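Local coordinates for protein alkaline phosphatase (Antarctic bacterium, PDB 2W5V) that probably hydrolyses phosphate monoesters, as a zinc- and magnesium-dependent alkaline phosphatase that works through a phosphoserine intermediate, at residues Gly94-Asn99 and Glu359-Phe364; Leu71-Ser76 and Ala339-Val344; Ser86-Phe91 and Ala139-His144; Glu352-Ile357 and His365-Val370; Lys35-Leu40 and Ala248-Ser253. The protein carries 1 engineered substitution. All blocks are in the same frame, centred on the assembly; numbering follows the deposited sequence.

Contact 1. Residues Gly94-Asn99 and Glu359-Phe364; sequences GIKTYN and ENNEIF
Lys96 reaches across the end of strand 356-359 and the turn that follows it, meeting one polar neighbour after another. From CB the chain bends sharply at chi2 (-81°), and CG passes 3.8 Å from Asn361 OD1. CD then comes 3.7 Å from Asn360 OD1, and CE lies 3.2 Å from Glu359 OE1. At the tip, NZ makes a salt bridge of 2.8 Å to Glu359 OE1, approaching from above the carboxylate plane, and a hydrogen bond of 2.9 Å to Asn360 OD1. The type I turn starting at Glu359 sets these two residues side by side; Asn360 chi1 (62°) and the bend of Glu359 at chi2 carry OD1 and OE1 to the lysine. Ser75 O gives NZ a third acceptor.

The second half of the contact centres on Gly94, which leaves helix 86-93 with positive phi. Asn361 ND2 donates to Gly94 O at 3.1 Å, nearly straight (163°) but from well above the carbonyl plane, while His365 NE2 bonds the same oxygen. Phe364 CB rests 3.3 Å from Gly94 CA.

With one carboxylate and two neutral carbonyl oxygens round it, the ammonium of Lys96 is probably kept charged, and its three bonds leave the tip little freedom to move.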
# COMPACT_ATOMS: atom_id res chain seq x y z
N GLY B 94 -4.26 -6.96 21.03
CA GLY B 94 -4.37 -5.51 21.03
C GLY B 94 -3.24 -4.76 21.73
O GLY B 94 -3.41 -3.59 22.10
N ILE B 95 -2.10 -5.41 21.91
CA ILE B 95 -0.94 -4.77 22.51
C ILE B 95 0.30 -4.93 21.62
O ILE B 95 0.41 -5.91 20.89
CB ILE B 95 -0.61 -5.39 23.87
CG1 ILE B 95 -0.36 -6.89 23.71
CG2 ILE B 95 -1.73 -5.11 24.86
CD1 ILE B 95 0.49 -7.46 24.77
N LYS B 96 1.20 -3.95 21.70
CA LYS B 96 2.54 -4.11 21.15
C LYS B 96 3.33 -4.98 22.13
O LYS B 96 3.31 -4.74 23.33
CB LYS B 96 3.23 -2.75 21.03
CG LYS B 96 2.59 -1.79 20.05
CD LYS B 96 3.02 -2.09 18.62
CE LYS B 96 2.78 -0.89 17.70
NZ LYS B 96 2.94 -1.27 16.25
N THR B 97 4.04 -5.97 21.61
CA THR B 97 4.82 -6.86 22.46
C THR B 97 6.12 -7.23 21.75
O THR B 97 6.36 -6.78 20.62
CB THR B 97 4.00 -8.10 22.86
OG1 THR B 97 4.73 -8.86 23.84
CG2 THR B 97 3.67 -8.98 21.65
N TYR B 98 6.96 -8.02 22.41
CA TYR B 98 8.31 -8.32 21.91
C TYR B 98 8.30 -9.42 20.85
O TYR B 98 7.46 -10.32 20.91
CB TYR B 98 9.25 -8.68 23.08
CG TYR B 98 8.85 -9.90 23.91
CD1 TYR B 98 9.21 -11.18 23.51
CD2 TYR B 98 8.15 -9.77 25.11
CE1 TYR B 98 8.86 -12.30 24.25
CE2 TYR B 98 7.80 -10.88 25.86
CZ TYR B 98 8.15 -12.15 25.42
OH TYR B 98 7.82 -13.27 26.15
N ASN B 99 9.20 -9.35 19.87
CA ASN B 99 9.29 -10.43 18.88
C ASN B 99 9.42 -11.77 19.59
O ASN B 99 10.23 -11.91 20.52
CB ASN B 99 10.46 -10.24 17.90
CG ASN B 99 10.19 -9.14 16.87
OD1 ASN B 99 9.11 -8.54 16.85
ND2 ASN B 99 11.17 -8.88 16.00
N GLU B 359 -1.64 1.93 14.18
CA GLU B 359 -0.74 0.87 14.64
C GLU B 359 -1.43 -0.48 14.45
O GLU B 359 -2.64 -0.58 14.60
CB GLU B 359 -0.36 1.08 16.10
CG GLU B 359 0.39 2.39 16.35
CD GLU B 359 1.82 2.37 15.84
OE1 GLU B 359 2.29 1.30 15.38
OE2 GLU B 359 2.49 3.42 15.91
N ASN B 360 -0.64 -1.51 14.12
CA ASN B 360 -1.19 -2.86 13.98
C ASN B 360 -2.07 -3.32 15.15
O ASN B 360 -3.08 -4.00 14.93
CB ASN B 360 -0.09 -3.91 13.68
CG ASN B 360 0.96 -4.03 14.78
OD1 ASN B 360 0.98 -3.28 15.75
ND2 ASN B 360 1.85 -5.00 14.62
N ASN B 361 -1.72 -2.96 16.38
CA ASN B 361 -2.51 -3.47 17.50
C ASN B 361 -3.92 -2.88 17.56
O ASN B 361 -4.78 -3.40 18.25
CB ASN B 361 -1.80 -3.32 18.85
CG ASN B 361 -1.53 -1.88 19.22
OD1 ASN B 361 -0.80 -1.18 18.53
ND2 ASN B 361 -2.10 -1.44 20.33
N GLU B 362 -4.15 -1.79 16.82
CA GLU B 362 -5.49 -1.19 16.80
C GLU B 362 -6.50 -2.05 16.06
O GLU B 362 -7.70 -1.85 16.19
CB GLU B 362 -5.46 0.23 16.23
CG GLU B 362 -4.66 1.22 17.08
CD GLU B 362 -5.28 1.46 18.45
OE1 GLU B 362 -6.48 1.16 18.62
OE2 GLU B 362 -4.57 1.94 19.35
N ILE B 363 -6.02 -2.99 15.25
CA ILE B 363 -6.92 -3.95 14.60
C ILE B 363 -7.80 -4.60 15.67
O ILE B 363 -9.01 -4.73 15.48
CB ILE B 363 -6.15 -5.05 13.86
CG1 ILE B 363 -5.54 -4.52 12.55
CG2 ILE B 363 -7.08 -6.24 13.58
CD1 ILE B 363 -6.56 -4.17 11.47
N PHE B 364 -7.18 -5.00 16.78
CA PHE B 364 -7.91 -5.63 17.89
C PHE B 364 -8.97 -4.70 18.44
O PHE B 364 -10.13 -5.08 18.60
CB PHE B 364 -6.94 -6.02 19.01
CG PHE B 364 -7.61 -6.43 20.31
CD1 PHE B 364 -7.84 -7.76 20.60
CD2 PHE B 364 -8.01 -5.46 21.23
CE1 PHE B 364 -8.45 -8.14 21.79
CE2 PHE B 364 -8.63 -5.84 22.43
CZ PHE B 364 -8.85 -7.18 22.71

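Contact 2. Residues Leu71-Ser76 and Ala339-Val344; sequences LIKTSS and ATLIPV
Ile72 overlaps two side chains of the neighbouring strand, its CG2 meeting Val344 CG2 at 3.6 Å and its CG1 lying 3.7 Å from Ile342 CB. With chi1 at 52°, CG1 sits between the backbone N and the carbonyl carbon, which turns it onto Ile342 and leaves CG2 for Val344. The CG2 of Thr74 continues the row, crossing Ile342 CG1 at about a right angle.

Behind this layer the backbones pair in antiparallel fashion. Ile72 and Ile342 form a hydrogen-bonded pair, with Ile72 N to Ile342 O at 2.8 Å and Ile342 N to Ile72 O at 2.9 Å. Leu71 and Pro343, a non-hydrogen-bonded pair, put their side chains on the other face, where Leu71 CD2 lies 3.9 Å from Pro343 CA. Leu341 CD2 presses on Lys73 CA at 3.4 Å.

Past Lys73, and ahead of Ile342, both chains are loop, and two waters bridge them. One molecule accepts from Thr74 OG1 and donates to Thr340 O at 2.7 Å; another joins Thr74 N to Ala339 O. The second subunit closes over this end, its Phe54 O taking a hydrogen bond from Lys73 NZ.

Such antiparallel pairing belongs to the mixed part of the central sheet of the alkaline phosphatase fold, and Thr74 lies here about 5 Å, side chain to side chain, from the zinc ligand His302.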
# COMPACT_ATOMS: atom_id res chain seq x y z
N LEU B 71 -4.03 1.36 6.44
CA LEU B 71 -2.62 0.99 6.46
C LEU B 71 -2.20 0.81 7.90
O LEU B 71 -2.55 1.63 8.74
CB LEU B 71 -1.73 2.08 5.82
CG LEU B 71 -1.97 2.44 4.35
CD1 LEU B 71 -1.12 3.64 3.90
CD2 LEU B 71 -1.68 1.24 3.47
N ILE B 72 -1.49 -0.27 8.20
CA ILE B 72 -0.96 -0.46 9.56
C ILE B 72 0.55 -0.39 9.66
O ILE B 72 1.28 -0.82 8.75
CB ILE B 72 -1.43 -1.80 10.19
CG1 ILE B 72 -1.15 -2.99 9.26
CG2 ILE B 72 -2.90 -1.74 10.52
CD1 ILE B 72 -1.45 -4.37 9.93
N LYS B 73 1.01 0.15 10.78
CA LYS B 73 2.42 0.18 11.11
C LYS B 73 2.69 -1.03 11.99
O LYS B 73 1.98 -1.26 12.97
CB LYS B 73 2.76 1.48 11.85
CG LYS B 73 4.26 1.62 12.10
CD LYS B 73 4.63 2.96 12.70
CE LYS B 73 6.13 2.99 13.02
NZ LYS B 73 6.51 4.28 13.65
N THR B 74 3.72 -1.81 11.66
CA THR B 74 3.84 -3.15 12.22
C THR B 74 4.94 -3.38 13.26
O THR B 74 5.11 -4.51 13.72
CB THR B 74 4.07 -4.18 11.10
OG1 THR B 74 5.30 -3.86 10.43
CG2 THR B 74 2.90 -4.17 10.10
N SER B 75 5.69 -2.34 13.62
CA SER B 75 6.80 -2.53 14.56
C SER B 75 6.33 -3.10 15.90
O SER B 75 5.22 -2.82 16.35
CB SER B 75 7.58 -1.22 14.78
OG SER B 75 8.18 -0.76 13.58
N SER B 76 7.19 -3.89 16.54
CA SER B 76 6.88 -4.50 17.84
C SER B 76 7.22 -3.52 18.96
O SER B 76 7.58 -2.37 18.70
CB SER B 76 7.65 -5.80 18.02
OG SER B 76 9.00 -5.53 18.38
N ALA B 339 9.92 -3.56 7.35
CA ALA B 339 9.07 -2.74 8.19
C ALA B 339 8.11 -1.81 7.43
O ALA B 339 7.61 -0.84 8.01
CB ALA B 339 9.93 -1.93 9.18
N THR B 340 7.83 -2.09 6.16
CA THR B 340 6.85 -1.26 5.44
C THR B 340 5.48 -1.31 6.10
O THR B 340 5.11 -2.30 6.72
CB THR B 340 6.68 -1.71 3.96
OG1 THR B 340 5.65 -0.91 3.35
CG2 THR B 340 6.29 -3.17 3.90
N LEU B 341 4.73 -0.22 5.97
CA LEU B 341 3.33 -0.23 6.35
C LEU B 341 2.61 -1.27 5.48
O LEU B 341 3.04 -1.57 4.36
CB LEU B 341 2.68 1.14 6.13
CG LEU B 341 3.21 2.35 6.92
CD1 LEU B 341 2.39 3.61 6.58
CD2 LEU B 341 3.15 2.09 8.39
N ILE B 342 1.52 -1.81 6.01
CA ILE B 342 0.80 -2.92 5.38
C ILE B 342 -0.66 -2.54 5.14
O ILE B 342 -1.32 -2.02 6.02
CB ILE B 342 0.86 -4.15 6.33
CG1 ILE B 342 2.30 -4.69 6.41
CG2 ILE B 342 -0.17 -5.21 5.93
CD1 ILE B 342 2.84 -5.25 5.09
N PRO B 343 -1.18 -2.84 3.94
CA PRO B 343 -2.59 -2.56 3.62
C PRO B 343 -3.55 -3.40 4.45
O PRO B 343 -3.30 -4.58 4.73
CB PRO B 343 -2.72 -2.96 2.14
CG PRO B 343 -1.33 -3.12 1.64
CD PRO B 343 -0.45 -3.45 2.82
N VAL B 344 -4.65 -2.77 4.85
CA VAL B 344 -5.77 -3.45 5.49
C VAL B 344 -6.97 -3.26 4.59
O VAL B 344 -7.23 -2.14 4.13
CB VAL B 344 -6.10 -2.79 6.83
CG1 VAL B 344 -7.38 -3.40 7.44
CG2 VAL B 344 -4.91 -2.87 7.78
O HOH W 1 5.91 -4.68 7.76
O HOH W 2 5.23 -0.57 9.68

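Contact 3. Residues Ser86-Phe91 and Ala139-His144; sequences SGATAF and ASFYAH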
# COMPACT_ATOMS: atom_id res chain seq x y z
N SER B 86 4.87 -11.42 17.52
CA SER B 86 4.39 -10.13 18.03
C SER B 86 3.37 -9.54 17.06
O SER B 86 2.42 -8.88 17.47
CB SER B 86 5.55 -9.16 18.26
OG SER B 86 6.38 -9.07 17.12
N GLY B 87 3.58 -9.78 15.77
CA GLY B 87 2.69 -9.25 14.75
C GLY B 87 1.27 -9.75 14.91
O GLY B 87 0.31 -8.98 14.81
N ALA B 88 1.13 -11.05 15.15
CA ALA B 88 -0.18 -11.66 15.31
C ALA B 88 -0.78 -11.33 16.67
O ALA B 88 -1.99 -11.17 16.80
CB ALA B 88 -0.08 -13.17 15.15
N THR B 89 0.08 -11.24 17.69
CA THR B 89 -0.40 -10.91 19.04
C THR B 89 -0.96 -9.47 19.06
O THR B 89 -1.90 -9.16 19.80
CB THR B 89 0.71 -11.10 20.11
OG1 THR B 89 1.09 -12.48 20.16
CG2 THR B 89 0.20 -10.68 21.49
N ALA B 90 -0.41 -8.58 18.23
CA ALA B 90 -0.97 -7.24 18.09
C ALA B 90 -2.44 -7.33 17.68
O ALA B 90 -3.30 -6.66 18.26
CB ALA B 90 -0.19 -6.42 17.08
N PHE B 91 -2.72 -8.18 16.69
CA PHE B 91 -4.09 -8.39 16.19
C PHE B 91 -4.97 -9.12 17.21
O PHE B 91 -6.13 -8.77 17.42
CB PHE B 91 -4.09 -9.22 14.91
CG PHE B 91 -3.32 -8.62 13.77
CD1 PHE B 91 -3.09 -7.26 13.67
CD2 PHE B 91 -2.85 -9.45 12.75
CE1 PHE B 91 -2.39 -6.72 12.59
CE2 PHE B 91 -2.15 -8.92 11.67
CZ PHE B 91 -1.92 -7.56 11.59
N ALA B 139 -1.25 -19.60 16.67
CA ALA B 139 -1.02 -19.78 18.11
C ALA B 139 -1.42 -18.53 18.89
O ALA B 139 -1.99 -18.62 19.98
CB ALA B 139 0.43 -20.12 18.38
N SER B 140 -1.11 -17.37 18.33
CA SER B 140 -1.40 -16.12 19.00
C SER B 140 -2.89 -15.93 19.26
O SER B 140 -3.27 -15.11 20.10
CB SER B 140 -0.86 -14.93 18.20
OG SER B 140 0.56 -14.97 18.13
N PHE B 141 -3.73 -16.69 18.57
CA PHE B 141 -5.17 -16.55 18.76
C PHE B 141 -5.78 -17.52 19.79
O PHE B 141 -6.94 -17.39 20.15
CB PHE B 141 -5.90 -16.64 17.41
CG PHE B 141 -5.74 -15.40 16.57
CD1 PHE B 141 -4.58 -15.19 15.84
CD2 PHE B 141 -6.72 -14.42 16.55
CE1 PHE B 141 -4.40 -14.04 15.09
CE2 PHE B 141 -6.55 -13.26 15.78
CZ PHE B 141 -5.39 -13.08 15.06
N TYR B 142 -5.00 -18.48 20.29
CA TYR B 142 -5.54 -19.40 21.29
C TYR B 142 -4.60 -19.76 22.44
O TYR B 142 -5.04 -20.36 23.42
CB TYR B 142 -6.06 -20.69 20.64
CG TYR B 142 -4.97 -21.56 20.04
CD1 TYR B 142 -4.25 -22.47 20.82
CD2 TYR B 142 -4.67 -21.48 18.69
CE1 TYR B 142 -3.26 -23.27 20.26
CE2 TYR B 142 -3.70 -22.27 18.12
CZ TYR B 142 -2.99 -23.17 18.90
OH TYR B 142 -2.02 -23.94 18.31
N ALA B 143 -3.33 -19.40 22.33
CA ALA B 143 -2.35 -19.76 23.36
C ALA B 143 -1.69 -18.55 24.01
O ALA B 143 -1.78 -17.43 23.51
CB ALA B 143 -1.29 -20.68 22.78
N HIS B 144 -1.01 -18.80 25.12
CA HIS B 144 -0.21 -17.77 25.78
C HIS B 144 1.13 -18.38 26.17
O HIS B 144 1.21 -19.19 27.08
CB HIS B 144 -0.93 -17.26 27.03
CG HIS B 144 -2.31 -16.74 26.76
ND1 HIS B 144 -2.54 -15.47 26.27
CD2 HIS B 144 -3.53 -17.32 26.88
CE1 HIS B 144 -3.84 -15.29 26.13
NE2 HIS B 144 -4.46 -16.40 26.49
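Ser140 sets its side chain against one flank of helix 86-93. Its CB lies 3.6 Å from Ala88 CB and its OG 3.5 Å from the same methyl, so Ala88 meets both atoms of the serine. Thr89 OG1 stands 3.3 Å from Ser140 OG. Next along the chain, Phe141 brings the far rim of its ring to the helix: CZ reaches Phe91 CB at 4.1 Å, and CE1 lies 4.4 Å from Ala88 CB. The approach is oblique, and these longer spacings describe ordinary apolar packing.

The contact lies beside the active site. Helix 86-93 begins just after Ser84, the phosphoserine of this structure, an arrangement in keeping with the alkaline phosphatase family, where the nucleophile precedes a helix. Segment 139-144 leaves helix 136-139, which carries the magnesium ligand Thr137; a bound magnesium ion is about 7 Å from the side chain of Ala88.

A second shell fixes the hydroxyls. Ser140 OG lies beside its own backbone N (chi1 -65°), a position from which it meets Ala88 CB and bonds to Ala136 O, while Thr89 OG1 bonds to Ala85 O and to Gly103 N. Ser140 O also takes a hydrogen bond from Ser92 OG, a further tie to the same helix. The Phe91 ring, for its part, has Gly87 O 3.7 Å above its plane and over its centre.

Beyond Phe141 the chain curls back, Ala139 O accepting from both Tyr142 N and Ala143 N. On the sheet side, the Phe141 ring packs on Leu39 and Met252.

Contact 4. Residues Glu352-Ile357 and His365-Val370; sequences EEFIGI and HKILKV
Lys366 NZ is gripped by several groups at once. Its shortest bond is to Glu353 O, 2.8 Å long and nearly along the C=O axis (164°). A weak salt bridge of 3.3 Å joins the same nitrogen to Glu353 OE2, and a water 3.2 Å from NZ donates in turn to Ile355 O; Tyr358 adds a cation-pi contact. The lysine runs extended until chi4, whose turn of -69° swings NZ over to that backbone oxygen of Glu353. Lys369, one helical turn further on, adds a weak salt bridge from NZ to Glu353 OE1 at 3.2 Å, its straight chain crossing the glutamate at about a right angle. Each carboxylate oxygen of Glu353 thus has one lysine as its nearer partner, a network that probably stabilises the ionised forms of all three, though Lys369 lies at the exposed side.

Under the charges the contact is apolar. Val370 CG1 touches Glu353 CB at 3.6 Å. The Phe354 ring and Lys366 slide past each other in opposite directions, with CE2 of the ring 3.6 Å from Lys366 CB, while CZ lies 4.0 Å from Ile367 CG1.

Only seven residues separate the segments, so the contact closes a short excursion: the chain passes through edge strand 356-359, which pairs with strand 68-73, then returns as helix 362-371. Phe354 and Ile367 together meet Ile297 of strand 294-299, seating that helix on the sheet.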
# COMPACT_ATOMS: atom_id res chain seq x y z
N GLU B 352 -15.90 0.54 7.67
CA GLU B 352 -15.38 1.91 7.56
C GLU B 352 -14.44 2.25 8.73
O GLU B 352 -13.62 3.15 8.63
CB GLU B 352 -16.52 2.93 7.51
CG GLU B 352 -17.43 2.85 6.29
CD GLU B 352 -18.42 1.67 6.32
OE1 GLU B 352 -18.54 0.98 7.36
OE2 GLU B 352 -19.10 1.46 5.29
N GLU B 353 -14.58 1.53 9.84
CA GLU B 353 -13.72 1.77 10.99
C GLU B 353 -12.25 1.50 10.69
O GLU B 353 -11.36 2.01 11.38
CB GLU B 353 -14.18 0.90 12.17
CG GLU B 353 -13.40 1.15 13.45
CD GLU B 353 -13.56 2.57 13.97
OE1 GLU B 353 -14.67 3.13 13.84
OE2 GLU B 353 -12.57 3.13 14.50
N PHE B 354 -11.99 0.73 9.64
CA PHE B 354 -10.62 0.27 9.38
C PHE B 354 -9.82 1.10 8.37
O PHE B 354 -8.74 0.69 7.96
CB PHE B 354 -10.64 -1.21 8.97
CG PHE B 354 -11.15 -2.11 10.05
CD1 PHE B 354 -12.51 -2.25 10.27
CD2 PHE B 354 -10.26 -2.78 10.89
CE1 PHE B 354 -12.99 -3.06 11.29
CE2 PHE B 354 -10.74 -3.59 11.92
CZ PHE B 354 -12.10 -3.72 12.12
N ILE B 355 -10.33 2.28 8.00
CA ILE B 355 -9.60 3.13 7.04
C ILE B 355 -8.57 4.00 7.76
O ILE B 355 -8.40 3.91 8.97
CB ILE B 355 -10.56 4.00 6.20
CG1 ILE B 355 -11.27 5.04 7.07
CG2 ILE B 355 -11.57 3.12 5.46
CD1 ILE B 355 -12.26 5.90 6.29
N GLY B 356 -7.86 4.84 7.01
CA GLY B 356 -6.80 5.63 7.62
C GLY B 356 -5.56 4.82 7.98
O GLY B 356 -5.38 3.68 7.54
N ILE B 357 -4.69 5.41 8.78
CA ILE B 357 -3.40 4.81 9.10
C ILE B 357 -3.29 4.67 10.61
O ILE B 357 -3.61 5.60 11.34
CB ILE B 357 -2.24 5.69 8.59
CG1 ILE B 357 -2.39 5.93 7.09
CG2 ILE B 357 -0.88 5.06 8.93
CD1 ILE B 357 -1.22 6.75 6.46
N HIS B 365 -8.57 -3.47 18.73
CA HIS B 365 -9.47 -2.51 19.36
C HIS B 365 -10.61 -2.12 18.43
O HIS B 365 -11.72 -1.87 18.87
CB HIS B 365 -8.68 -1.31 19.87
CG HIS B 365 -7.70 -1.68 20.94
ND1 HIS B 365 -8.10 -1.97 22.23
CD2 HIS B 365 -6.36 -1.86 20.91
CE1 HIS B 365 -7.04 -2.29 22.95
NE2 HIS B 365 -5.97 -2.23 22.17
N LYS B 366 -10.32 -2.09 17.13
CA LYS B 366 -11.35 -1.80 16.14
C LYS B 366 -12.36 -2.94 16.00
O LYS B 366 -13.55 -2.68 15.85
CB LYS B 366 -10.71 -1.45 14.79
CG LYS B 366 -9.91 -0.14 14.82
CD LYS B 366 -9.20 0.09 13.48
CE LYS B 366 -8.52 1.46 13.44
NZ LYS B 366 -9.52 2.57 13.40
N ILE B 367 -11.90 -4.19 16.04
CA ILE B 367 -12.83 -5.31 15.99
C ILE B 367 -13.74 -5.28 17.22
O ILE B 367 -14.95 -5.44 17.12
CB ILE B 367 -12.12 -6.67 15.92
CG1 ILE B 367 -11.46 -6.85 14.56
CG2 ILE B 367 -13.11 -7.80 16.18
CD1 ILE B 367 -10.48 -8.03 14.52
N LEU B 368 -13.13 -5.06 18.38
CA LEU B 368 -13.89 -4.94 19.61
C LEU B 368 -14.92 -3.79 19.50
O LEU B 368 -16.10 -3.95 19.83
CB LEU B 368 -12.93 -4.72 20.79
CG LEU B 368 -13.39 -4.99 22.21
CD1 LEU B 368 -14.19 -6.28 22.29
CD2 LEU B 368 -12.17 -5.04 23.13
N LYS B 369 -14.48 -2.64 18.98
CA LYS B 369 -15.36 -1.48 18.86
C LYS B 369 -16.59 -1.73 17.97
O LYS B 369 -17.71 -1.42 18.36
CB LYS B 369 -14.58 -0.27 18.34
CG LYS B 369 -15.46 0.95 18.12
CD LYS B 369 -14.69 2.12 17.56
CE LYS B 369 -15.63 3.29 17.26
NZ LYS B 369 -14.88 4.49 16.78
N VAL B 370 -16.39 -2.29 16.78
CA VAL B 370 -17.50 -2.45 15.86
C VAL B 370 -18.48 -3.57 16.25
O VAL B 370 -19.67 -3.46 15.99
CB VAL B 370 -17.04 -2.60 14.38
CG1 VAL B 370 -16.15 -1.43 14.00
CG2 VAL B 370 -16.32 -3.92 14.17
O HOH W 3 -8.54 4.86 11.45

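Contact 5. Residues Lys35-Leu40 and Ala248-Ser253; sequences KNVILL and AFFIMS
Asn36 lies flat over one face of the Phe249 ring, amide and ring planes only 10° apart, with CB 3.8 Å from the ring centroid in a CH-pi contact. From there OD1 accepts a bent hydrogen bond of 3.0 Å from Phe249 N, while Ile38 CG1 lies 3.8 Å from Phe249 CE1, at the ring edge. Phe249 CG stands between its own backbone N and carbonyl carbon (chi1 65°), which folds the ring back over Asn36.

The strand centre is tightly packed too. Four backbone bonds alternate between the strands, the shortest from Leu39 N to Ile251 O at 2.7 Å and almost straight (176°). At the far end Leu40 CD2 presses on Ser253 CB at 3.4 Å, tighter than usual for carbons. On the opposite face from Ile38 and Leu40, Val37 CB meets Phe250 CD1 at 3.9 Å.

At the partly exposed beginning, by contrast, Lys35 merely lies beside Ala248, its CG 3.6 Å from Ala248 CB and its NZ bonded to Asn246 O.

Neighbouring parallel strands with helices 230-242 and 267-291 against one face are characteristic of the alpha/beta core of alkaline phosphatases, where metal ligands follow closely: Asp43 comes just after strand 36-42, and Glu254 lies near the end of strand 249-255.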
# COMPACT_ATOMS: atom_id res chain seq x y z
N LYS B 35 -22.45 -9.01 13.02
CA LYS B 35 -22.68 -10.14 13.91
C LYS B 35 -21.48 -11.07 13.91
O LYS B 35 -21.05 -11.56 14.96
CB LYS B 35 -23.93 -10.90 13.46
CG LYS B 35 -24.15 -12.24 14.17
CD LYS B 35 -25.44 -12.89 13.67
CE LYS B 35 -25.75 -14.18 14.43
NZ LYS B 35 -27.12 -14.68 14.14
N ASN B 36 -20.92 -11.28 12.72
CA ASN B 36 -19.78 -12.17 12.53
C ASN B 36 -18.55 -11.42 12.05
O ASN B 36 -18.65 -10.37 11.43
CB ASN B 36 -20.12 -13.23 11.48
CG ASN B 36 -21.46 -13.90 11.73
OD1 ASN B 36 -21.68 -14.48 12.79
ND2 ASN B 36 -22.35 -13.83 10.75
N VAL B 37 -17.38 -11.99 12.32
CA VAL B 37 -16.12 -11.42 11.85
C VAL B 37 -15.23 -12.52 11.27
O VAL B 37 -15.06 -13.57 11.89
CB VAL B 37 -15.36 -10.74 12.99
CG1 VAL B 37 -14.04 -10.18 12.48
CG2 VAL B 37 -16.20 -9.63 13.61
N ILE B 38 -14.70 -12.28 10.08
CA ILE B 38 -13.70 -13.17 9.50
C ILE B 38 -12.43 -12.35 9.29
O ILE B 38 -12.44 -11.35 8.59
CB ILE B 38 -14.17 -13.74 8.16
CG1 ILE B 38 -15.47 -14.54 8.35
CG2 ILE B 38 -13.06 -14.60 7.56
CD1 ILE B 38 -16.18 -14.86 7.04
N LEU B 39 -11.34 -12.77 9.93
CA LEU B 39 -10.07 -12.08 9.80
C LEU B 39 -9.09 -12.95 9.01
O LEU B 39 -8.70 -14.03 9.47
CB LEU B 39 -9.51 -11.77 11.19
CG LEU B 39 -8.09 -11.22 11.19
CD1 LEU B 39 -8.02 -9.91 10.40
CD2 LEU B 39 -7.62 -11.03 12.61
N LEU B 40 -8.72 -12.51 7.82
CA LEU B 40 -7.81 -13.30 6.98
C LEU B 40 -6.45 -12.63 6.99
O LEU B 40 -6.33 -11.43 6.75
CB LEU B 40 -8.34 -13.39 5.54
CG LEU B 40 -9.77 -13.91 5.41
CD1 LEU B 40 -10.29 -13.72 4.02
CD2 LEU B 40 -9.82 -15.36 5.79
N ALA B 248 -23.40 -16.55 16.30
CA ALA B 248 -22.42 -15.64 15.72
C ALA B 248 -21.04 -16.29 15.79
O ALA B 248 -20.82 -17.20 16.60
CB ALA B 248 -22.42 -14.33 16.46
N PHE B 249 -20.11 -15.84 14.96
CA PHE B 249 -18.80 -16.47 14.93
C PHE B 249 -17.66 -15.50 14.65
O PHE B 249 -17.85 -14.43 14.08
CB PHE B 249 -18.78 -17.63 13.92
CG PHE B 249 -18.97 -17.20 12.47
CD1 PHE B 249 -17.89 -16.72 11.73
CD2 PHE B 249 -20.21 -17.32 11.85
CE1 PHE B 249 -18.06 -16.34 10.40
CE2 PHE B 249 -20.38 -16.95 10.52
CZ PHE B 249 -19.30 -16.46 9.79
N PHE B 250 -16.47 -15.91 15.08
CA PHE B 250 -15.23 -15.25 14.72
C PHE B 250 -14.29 -16.30 14.13
O PHE B 250 -14.12 -17.37 14.72
CB PHE B 250 -14.58 -14.61 15.95
CG PHE B 250 -13.20 -14.10 15.70
CD1 PHE B 250 -12.98 -12.82 15.22
CD2 PHE B 250 -12.10 -14.93 15.89
CE1 PHE B 250 -11.71 -12.36 14.96
CE2 PHE B 250 -10.82 -14.49 15.64
CZ PHE B 250 -10.62 -13.20 15.17
N ILE B 251 -13.69 -16.01 12.98
CA ILE B 251 -12.73 -16.92 12.35
C ILE B 251 -11.48 -16.14 11.96
O ILE B 251 -11.57 -15.02 11.46
CB ILE B 251 -13.32 -17.55 11.06
CG1 ILE B 251 -14.48 -18.48 11.39
CG2 ILE B 251 -12.26 -18.30 10.26
CD1 ILE B 251 -15.36 -18.81 10.19
N MET B 252 -10.31 -16.73 12.21
CA MET B 252 -9.06 -16.25 11.63
C MET B 252 -8.54 -17.36 10.72
O MET B 252 -8.34 -18.48 11.18
CB MET B 252 -8.01 -15.94 12.72
CG MET B 252 -6.76 -15.22 12.20
SD MET B 252 -5.60 -16.25 11.26
CE MET B 252 -5.01 -17.33 12.57
N SER B 253 -8.37 -17.04 9.44
CA SER B 253 -7.75 -17.96 8.48
C SER B 253 -6.46 -17.36 7.94
O SER B 253 -6.42 -16.19 7.55
CB SER B 253 -8.69 -18.23 7.30
OG SER B 253 -9.90 -18.82 7.75

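In the fold
Contacts 2, 4 and 5 all reach the central mixed sheet: contact 5 pairs two of its parallel strands, contact 2 joins antiparallel neighbours, and contact 4 seats helix 362-371 near edge strand 356-359. Contacts 2 and 5 are 21 Å apart between centres. Contact 1 shares that helix with contact 4, and its centre is only 9 Å from that of contact 3. Contact 3 is nested along the chain inside the loops closed by contacts 2 and 5; its Phe141 touches Met252 and its Phe91 touches Ile72. Through contacts 1 and 2, segments 359-364 and 339-344 bring the C-terminal part back onto N-terminal elements near the metal site, whereas contact 4 is local and away from the metals.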